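PDB 4PCH: VP1 from Polyomavirus HPyV7, which forms pentamers that probably build the T=7 icosahedral capsid of the virus and is thought to take part in attachment to host cells. Local coordinates for residues Val13-Glu17 with Asp18-Lys22; Thr179-Asn183 with Thr184-Gly188. All coordinates share one frame; numbering follows the deposited sequence. Where two conformers were deposited one is given.

Both contacts are local and belong to the jelly-roll domain of VP1, yet they serve different parts of it. In interaction 1 the chain leaves and rejoins strand 9-27 through a surface loop, its centre about 28 Å from the centre of the chain; no other subunit of the pentamer touches it. Interaction 2 is a buried turn leading into strand 184-191, its centre about 12 Å from that of the chain, and a second subunit packs against it. The centres of the two contacts lie 25 Å apart and their nearest atoms about 15 Å; they do not touch, although both reach the same antiparallel sheet. A glycerol, probably from the crystallisation liquor, is bound at interaction 2.

Interaction 1 (Val13-Glu17 with Asp18-Lys22); sequences VPLTE and DTQYK
Thr19 folds its hydroxyl back onto the backbone of Pro14 and Thr16, closing a surface loop that interrupts strand 9-27 of the jelly roll. Thr19 OG1 is gripped twice: it donates to Pro14 O (2.9 Å) and accepts from Thr16 N (2.9 Å). A chi1 of 69° sets the hydroxyl between the Thr19 backbone N and carbonyl carbon, and leaves Thr19 CG2 to pack on Val13 CG1 at 3.9 Å. The Thr19 N-H adds only weak bonds, to Thr16 O and to Thr16 OG1. Gln20 crosses Leu15 at about a right angle, OE1 meeting the methyl CD1. On the other branch of that amide, Gln20 NE2 donates to Thr16 O (3.0 Å, 167° at the hydrogen) nearly within its own amide plane, yet from 61° above the plane of the Thr16 carbonyl. Further out, backbone bonds from Val13 to Gln268 and from Tyr21 to Cys266 anchor the flanks to strand 253-271, and the Val13 side chain also rests on Ile81. Between the two arms of the loop a water sits 2.8 Å from Val13 O and 3.1 Å from Thr19 O, though it cannot serve every acceptor around it at once.

Interaction 2 (Thr179-Asn183 with Thr184-Gly188); sequences TKNDN and TRYFG. With GOL (glycerol), chain G.
Asn181 lies against Tyr186 and Thr184, at the start of a type I beta turn running from Asn181 to Thr184 that delivers the chain into strand 184-191 of the jelly roll. Asn181 CB sits in the plane of the Tyr186 ring, at the edge, 3.9 Å from Tyr186 CE2. With chi1 at -72°, CG stands anti to the carbonyl carbon, and the amide turns OD1 toward Thr184 and ND2 toward the Tyr186 ring. Asn181 OD1 comes alongside Thr184 CB (3.8 Å). A water lies within hydrogen-bonding reach of both Asn181 OD1 (2.7 Å) and Thr184 OG1 (2.8 Å), its protons not fully assigned. Asn181 ND2 approaches Tyr186 CE2 obliquely at 3.7 Å, the amide and ring planes being 69° apart, while its polar partner is Asp177 O. The turn's own backbone bond, from Thr184 N to Asn181 O, is weak at 3.3 Å; the backbone of Arg185 bonds to Cys123 of strand 117-124 and that of Asn183 to Gly125 just beyond it.

At the end of the turn, Asn183 OD1 receives a bond from glycerol O3 (2.7 Å), and Asn183 ND2 is held by Leu219 O. The Arg185 guanidinium offers NH1 and NH2 to glycerol O1 and O2 through four weak bonds; NE is held by Leu210 O. Asn204 of the second subunit bonds to Thr184 O and Tyr186 N, placing the turn beside the subunit interface. The chemistry implies a division of labour: the Asn181 amide is fixed by Asp177 O, perhaps aided by the water, while its CB packs on an aromatic edge, whereas the polar groups of Asn183 and Arg185 hold a glycerol, probably from the crystallisation liquor, by weak, strongly bent arginine bonds and a short one from O3 to Asn183 OD1.

Interaction 1 (Val13-Glu17 with Asp18-Lys22)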
loop_
_atom_site.group_PDB
_atom_site.type_symbol
_atom_site.label_atom_id
_atom_site.label_comp_id
_atom_site.label_asym_id
_atom_site.label_seq_id
_atom_site.Cartn_x
_atom_site.Cartn_y
_atom_site.Cartn_z
ATOM N N VAL B 13 8.484 -35.419 18.663
ATOM C CA VAL B 13 7.874 -36.423 19.505
ATOM C C VAL B 13 6.398 -36.534 19.064
ATOM O O VAL B 13 5.770 -35.512 18.788
ATOM C CB VAL B 13 7.978 -36.004 20.980
ATOM C CG1 VAL B 13 7.273 -36.989 21.885
ATOM C CG2 VAL B 13 9.440 -35.870 21.384
ATOM N N PRO B 14 5.852 -37.765 18.970
ATOM C CA PRO B 14 4.455 -37.871 18.525
ATOM C C PRO B 14 3.537 -36.935 19.327
ATOM O O PRO B 14 3.670 -36.829 20.547
ATOM C CB PRO B 14 4.119 -39.343 18.784
ATOM C CG PRO B 14 5.433 -40.049 18.685
ATOM C CD PRO B 14 6.439 -39.083 19.268
ATOM N N LEU B 15 2.638 -36.243 18.637
ATOM C CA LEU B 15 1.753 -35.271 19.269
ATOM C C LEU B 15 0.699 -35.903 20.188
ATOM O O LEU B 15 -0.071 -36.766 19.757
ATOM C CB LEU B 15 1.021 -34.449 18.206
ATOM C CG LEU B 15 1.842 -33.711 17.145
ATOM C CD1 LEU B 15 0.880 -32.954 16.239
ATOM C CD2 LEU B 15 2.879 -32.773 17.764
ATOM N N THR B 16 0.671 -35.452 21.442
ATOM C CA THR B 16 -0.378 -35.804 22.407
ATOM C C THR B 16 -0.671 -34.550 23.213
ATOM O O THR B 16 -0.046 -33.512 22.980
ATOM C CB THR B 16 0.086 -36.903 23.374
ATOM O OG1 THR B 16 1.138 -36.392 24.206
ATOM C CG2 THR B 16 0.582 -38.098 22.616
ATOM N N GLU B 17 -1.586 -34.648 24.175
ATOM C CA GLU B 17 -1.855 -33.521 25.081
ATOM C C GLU B 17 -0.621 -33.106 25.888
ATOM O O GLU B 17 -0.365 -31.906 26.068
ATOM C CB GLU B 17 -3.031 -33.808 26.028
ATOM C CG GLU B 17 -4.233 -32.924 25.754
ATOM C CD GLU B 17 -5.407 -33.214 26.674
ATOM O OE1 GLU B 17 -5.679 -32.386 27.575
ATOM O OE2 GLU B 17 -6.055 -34.264 26.492
ATOM N N ASP B 18 0.142 -34.092 26.358
ATOM C CA ASP B 18 1.347 -33.805 27.133
ATOM C C ASP B 18 2.554 -33.302 26.319
ATOM O O ASP B 18 3.443 -32.689 26.895
ATOM C CB ASP B 18 1.766 -35.006 27.966
ATOM C CG ASP B 18 0.760 -35.339 29.076
ATOM O OD1 ASP B 18 -0.070 -34.484 29.453
ATOM O OD2 ASP B 18 0.812 -36.475 29.557
ATOM N N THR B 19 2.581 -33.515 25.007
ATOM C CA THR B 19 3.752 -33.103 24.203
ATOM C C THR B 19 3.505 -31.810 23.401
ATOM O O THR B 19 4.283 -31.436 22.543
ATOM C CB THR B 19 4.236 -34.259 23.302
ATOM O OG1 THR B 19 3.274 -34.512 22.271
ATOM C CG2 THR B 19 4.471 -35.537 24.146
ATOM N N GLN B 20 2.416 -31.118 23.699
ATOM C CA GLN B 20 2.126 -29.823 23.089
ATOM C C GLN B 20 1.798 -28.839 24.189
ATOM O O GLN B 20 1.258 -29.235 25.211
ATOM C CB GLN B 20 0.953 -29.941 22.126
ATOM C CG GLN B 20 1.218 -30.875 20.963
ATOM C CD GLN B 20 -0.002 -31.071 20.090
ATOM O OE1 GLN B 20 -0.134 -30.445 19.037
ATOM N NE2 GLN B 20 -0.916 -31.908 20.540
ATOM N N TYR B 21 2.177 -27.568 24.026
ATOM C CA TYR B 21 1.920 -26.568 25.053
ATOM C C TYR B 21 1.856 -25.225 24.368
ATOM O O TYR B 21 2.602 -24.970 23.436
ATOM C CB TYR B 21 3.029 -26.547 26.107
ATOM C CG TYR B 21 2.912 -25.480 27.188
ATOM C CD1 TYR B 21 2.026 -25.608 28.227
ATOM C CD2 TYR B 21 3.711 -24.338 27.153
ATOM C CE1 TYR B 21 1.931 -24.634 29.213
ATOM C CE2 TYR B 21 3.639 -23.382 28.136
ATOM C CZ TYR B 21 2.736 -23.522 29.157
ATOM O OH TYR B 21 2.657 -22.540 30.126
ATOM N N LYS B 22 0.962 -24.378 24.837
ATOM C CA LYS B 22 0.917 -23.031 24.332
ATOM C C LYS B 22 0.932 -22.085 25.508
ATOM O O LYS B 22 0.409 -22.397 26.591
ATOM C CB LYS B 22 -0.297 -22.810 23.415
ATOM C CG LYS B 22 -1.618 -23.303 23.931
ATOM C CD LYS B 22 -2.684 -23.213 22.846
ATOM C CE LYS B 22 -3.983 -23.836 23.314
ATOM N NZ LYS B 22 -4.972 -23.977 22.207
HETATM O O HOH W 1 5.498 -33.178 20.306
#

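Interaction 2 (Thr179-Asn183 with Thr184-Gly188)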
loop_
_atom_site.group_PDB
_atom_site.type_symbol
_atom_site.label_atom_id
_atom_site.label_comp_id
_atom_site.label_asym_id
_atom_site.label_seq_id
_atom_site.Cartn_x
_atom_site.Cartn_y
_atom_site.Cartn_z
ATOM N N THR B 179 23.560 -11.269 11.606
ATOM C CA THR B 179 24.699 -12.178 11.606
ATOM C C THR B 179 24.650 -13.188 12.772
ATOM O O THR B 179 25.470 -14.105 12.815
ATOM C CB THR B 179 26.057 -11.440 11.623
ATOM O OG1 THR B 179 26.321 -10.872 12.920
ATOM C CG2 THR B 179 26.102 -10.357 10.552
ATOM N N LYS B 180 23.705 -13.004 13.693
ATOM C CA LYS B 180 23.506 -13.908 14.829
ATOM C C LYS B 180 22.022 -14.297 14.826
ATOM O O LYS B 180 21.452 -14.549 13.743
ATOM C CB LYS B 180 24.000 -13.270 16.132
ATOM C CG LYS B 180 25.495 -12.957 16.082
ATOM C CD LYS B 180 26.022 -12.445 17.406
ATOM C CE LYS B 180 27.277 -11.623 17.209
ATOM N NZ LYS B 180 28.356 -12.364 16.499
ATOM N N ASN B 181 21.404 -14.373 15.999
ATOM C CA ASN B 181 20.000 -14.761 16.107
ATOM C C ASN B 181 19.644 -16.050 15.383
ATOM O O ASN B 181 18.551 -16.154 14.807
ATOM C CB ASN B 181 19.095 -13.617 15.640
ATOM C CG ASN B 181 19.094 -12.495 16.619
ATOM O OD1 ASN B 181 18.842 -12.720 17.811
ATOM N ND2 ASN B 181 19.434 -11.294 16.164
ATOM N N ASP B 182 20.552 -17.042 15.416
ATOM C CA ASP B 182 20.193 -18.268 14.686
ATOM C C ASP B 182 19.096 -19.094 15.396
ATOM O O ASP B 182 18.493 -19.934 14.754
ATOM C CB ASP B 182 21.399 -19.135 14.344
ATOM C CG ASP B 182 22.194 -18.617 13.168
ATOM O OD1 ASP B 182 21.629 -18.351 12.086
ATOM O OD2 ASP B 182 23.419 -18.536 13.326
ATOM N N ASN B 183 18.769 -18.792 16.649
ATOM C CA ASN B 183 17.638 -19.455 17.316
ATOM C C ASN B 183 16.571 -18.475 17.762
ATOM O O ASN B 183 15.913 -18.685 18.775
ATOM C CB ASN B 183 18.180 -20.299 18.488
ATOM C CG ASN B 183 17.168 -21.313 19.029
ATOM O OD1 ASN B 183 16.386 -21.918 18.282
ATOM N ND2 ASN B 183 17.225 -21.543 20.336
ATOM N N THR B 184 16.381 -17.425 16.956
ATOM C CA THR B 184 15.356 -16.419 17.153
ATOM C C THR B 184 14.768 -16.080 15.772
ATOM O O THR B 184 15.496 -16.118 14.753
ATOM C CB THR B 184 15.974 -15.159 17.809
ATOM O OG1 THR B 184 16.324 -15.458 19.160
ATOM C CG2 THR B 184 15.036 -13.952 17.766
ATOM N N ARG B 185 13.462 -15.808 15.726
ATOM C CA ARG B 185 12.845 -15.201 14.543
ATOM C C ARG B 185 12.433 -13.812 14.905
ATOM O O ARG B 185 11.934 -13.571 16.024
ATOM C CB ARG B 185 11.613 -15.978 14.073
ATOM C CG ARG B 185 11.839 -17.455 13.876
ATOM C CD ARG B 185 12.989 -17.835 12.976
ATOM N NE ARG B 185 12.951 -19.288 12.844
ATOM C CZ ARG B 185 13.896 -20.160 13.153
ATOM N NH1 ARG B 185 15.122 -19.784 13.526
ATOM N NH2 ARG B 185 13.628 -21.458 13.016
ATOM N N TYR B 186 12.642 -12.852 13.979
ATOM C CA TYR B 186 12.259 -11.467 14.257
ATOM C C TYR B 186 11.806 -10.759 12.992
ATOM O O TYR B 186 12.113 -11.189 11.874
ATOM C CB TYR B 186 13.407 -10.667 14.913
ATOM C CG TYR B 186 14.636 -10.500 14.062
ATOM C CD1 TYR B 186 14.703 -9.533 13.068
ATOM C CD2 TYR B 186 15.754 -11.305 14.253
ATOM C CE1 TYR B 186 15.840 -9.390 12.291
ATOM C CE2 TYR B 186 16.889 -11.159 13.487
ATOM C CZ TYR B 186 16.935 -10.203 12.506
ATOM O OH TYR B 186 18.076 -10.076 11.738
ATOM N N PHE B 187 11.084 -9.670 13.205
ATOM C CA PHE B 187 10.602 -8.819 12.113
ATOM C C PHE B 187 10.432 -7.402 12.639
ATOM O O PHE B 187 9.905 -7.190 13.751
ATOM C CB PHE B 187 9.240 -9.302 11.615
ATOM C CG PHE B 187 8.694 -8.450 10.484
ATOM C CD1 PHE B 187 9.249 -8.524 9.226
ATOM C CD2 PHE B 187 7.692 -7.549 10.710
ATOM C CE1 PHE B 187 8.785 -7.722 8.189
ATOM C CE2 PHE B 187 7.216 -6.739 9.685
ATOM C CZ PHE B 187 7.765 -6.831 8.430
ATOM N N GLY B 188 10.845 -6.427 11.829
ATOM C CA GLY B 188 10.683 -5.042 12.195
ATOM C C GLY B 188 10.319 -4.178 11.017
ATOM O O GLY B 188 10.642 -4.507 9.881
HETATM C C1 GOL G . 16.166 -23.736 13.346
HETATM O O1 GOL G . 16.452 -22.487 12.705
HETATM C C2 GOL G . 16.268 -23.637 14.860
HETATM O O2 GOL G . 15.934 -22.312 15.290
HETATM C C3 GOL G . 17.666 -24.015 15.322
HETATM O O3 GOL G . 17.904 -23.446 16.618
HETATM O O HOH W 2 18.935 -14.593 19.740
#